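Local coordinates for protein exosome complex component Rrp42 (Methanothermobacter thermautotrophicus, PDB 2WNR) that probably serves as a non-catalytic subunit of the RNA-degrading exosome, helping to shape the active site of its partner Rrp41, at residues V105-V110 / N149-A154. Numbering follows the deposited sequence.
Sequences VELSRV and NLFDAA
Leu107 and Phe151 pass alongside each other in opposite directions between two helices of the RNase PH fold, 102-117 and 150-164; the short helical segments here run broadly the same way, 40° apart with axes 9.9 Å from each other. The packing is apolar. Leucine suits its place because one branch serves three neighbours: with CG anti to the backbone N (chi1 -175°), Leu107 CD2 reaches Phe151 CD1 at 3.7 Å, and it also touches Leu150 CB. Leu107 CD2 lies 4.1 Å from the centroid of the Phe151 ring, an off-centre CH-pi contact. Ala154 offers only a methyl, against which Leu107 CD2 rests, while branched Val110 sets CG1 against Phe151 CD1. The flat Phe151 ring thus meets both Leu107 and Val110; replacing it with an alanine would probably open a gap beside them.

Within 149-154, Asn149 is the N-cap of helix 150-164, its amide suited to both tasks: OD1 accepts from Asp152 N, and ND2 donates a nearly straight bond (174°) to Asp152 OD2. The long, extended Glu106 chain carries its carboxylate to a salt bridge with Arg220 through OE2, and almost perpendicular to the phenyl ring, with Glu106 OE1 in the ring plane 3.9 Å from Phe151 CZ.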
# COMPACT_ATOMS: atom_id res chain seq x y z
N VAL A 105 -12.85 -10.87 2.46
CA VAL A 105 -11.94 -11.71 3.22
C VAL A 105 -12.65 -12.88 3.89
O VAL A 105 -12.18 -14.02 3.85
CB VAL A 105 -11.17 -10.88 4.26
CG1 VAL A 105 -10.45 -11.78 5.26
CG2 VAL A 105 -10.19 -9.92 3.56
N GLU A 106 -13.80 -12.60 4.51
CA GLU A 106 -14.55 -13.66 5.16
C GLU A 106 -15.03 -14.69 4.16
O GLU A 106 -14.74 -15.89 4.31
CB GLU A 106 -15.74 -13.11 5.94
CG GLU A 106 -16.45 -14.23 6.69
CD GLU A 106 -17.81 -13.84 7.16
OE1 GLU A 106 -18.41 -12.93 6.55
OE2 GLU A 106 -18.29 -14.46 8.14
N LEU A 107 -15.76 -14.22 3.15
CA LEU A 107 -16.22 -15.07 2.06
C LEU A 107 -15.09 -15.95 1.54
O LEU A 107 -15.24 -17.15 1.45
CB LEU A 107 -16.79 -14.23 0.92
CG LEU A 107 -17.45 -14.90 -0.31
CD1 LEU A 107 -16.48 -15.15 -1.43
CD2 LEU A 107 -18.18 -16.19 0.05
N SER A 108 -13.97 -15.32 1.23
CA SER A 108 -12.78 -15.97 0.71
C SER A 108 -12.24 -17.06 1.63
O SER A 108 -12.05 -18.20 1.21
CB SER A 108 -11.70 -14.91 0.46
OG SER A 108 -10.86 -15.31 -0.59
N ARG A 109 -12.01 -16.73 2.89
CA ARG A 109 -11.50 -17.70 3.87
C ARG A 109 -12.44 -18.85 4.16
O ARG A 109 -12.01 -19.98 4.41
CB ARG A 109 -11.16 -16.99 5.17
CG ARG A 109 -9.95 -16.11 5.05
CD ARG A 109 -9.71 -15.36 6.33
NE ARG A 109 -9.43 -16.24 7.46
CZ ARG A 109 -8.26 -16.82 7.69
NH1 ARG A 109 -7.26 -16.63 6.85
NH2 ARG A 109 -8.11 -17.59 8.75
N VAL A 110 -13.74 -18.58 4.13
CA VAL A 110 -14.74 -19.61 4.37
C VAL A 110 -14.76 -20.61 3.23
O VAL A 110 -14.85 -21.82 3.47
CB VAL A 110 -16.13 -19.01 4.68
CG1 VAL A 110 -17.20 -20.08 4.64
CG2 VAL A 110 -16.12 -18.41 6.07
N ASN A 149 -26.60 -14.66 -0.65
CA ASN A 149 -25.91 -15.93 -0.43
C ASN A 149 -24.70 -16.14 -1.33
O ASN A 149 -24.73 -16.90 -2.30
CB ASN A 149 -26.89 -17.11 -0.52
CG ASN A 149 -26.29 -18.43 -0.05
OD1 ASN A 149 -25.16 -18.47 0.45
ND2 ASN A 149 -27.05 -19.51 -0.21
N LEU A 150 -23.63 -15.45 -0.99
CA LEU A 150 -22.39 -15.58 -1.70
C LEU A 150 -21.69 -16.92 -1.43
O LEU A 150 -21.09 -17.50 -2.32
CB LEU A 150 -21.51 -14.43 -1.27
CG LEU A 150 -21.31 -13.18 -2.13
CD1 LEU A 150 -22.36 -12.78 -3.18
CD2 LEU A 150 -20.70 -12.05 -1.31
N PHE A 151 -21.78 -17.39 -0.19
CA PHE A 151 -21.04 -18.56 0.26
C PHE A 151 -21.36 -19.83 -0.53
O PHE A 151 -20.45 -20.53 -1.00
CB PHE A 151 -21.26 -18.80 1.75
CG PHE A 151 -20.92 -17.63 2.60
CD1 PHE A 151 -19.64 -17.49 3.14
CD2 PHE A 151 -21.87 -16.65 2.87
CE1 PHE A 151 -19.31 -16.39 3.92
CE2 PHE A 151 -21.56 -15.54 3.65
CZ PHE A 151 -20.28 -15.41 4.18
N ASP A 152 -22.66 -20.13 -0.67
CA ASP A 152 -23.09 -21.37 -1.29
C ASP A 152 -22.76 -21.35 -2.77
O ASP A 152 -22.29 -22.34 -3.31
CB ASP A 152 -24.58 -21.62 -1.06
CG ASP A 152 -24.92 -21.74 0.42
OD1 ASP A 152 -24.00 -21.73 1.25
OD2 ASP A 152 -26.13 -21.86 0.74
N ALA A 153 -22.99 -20.19 -3.40
CA ALA A 153 -22.63 -19.95 -4.79
C ALA A 153 -21.12 -20.04 -5.01
O ALA A 153 -20.66 -20.61 -6.00
CB ALA A 153 -23.14 -18.61 -5.25
N ALA A 154 -20.36 -19.50 -4.06
CA ALA A 154 -18.90 -19.47 -4.15
C ALA A 154 -18.31 -20.87 -4.04
O ALA A 154 -17.51 -21.26 -4.89
CB ALA A 154 -18.30 -18.55 -3.10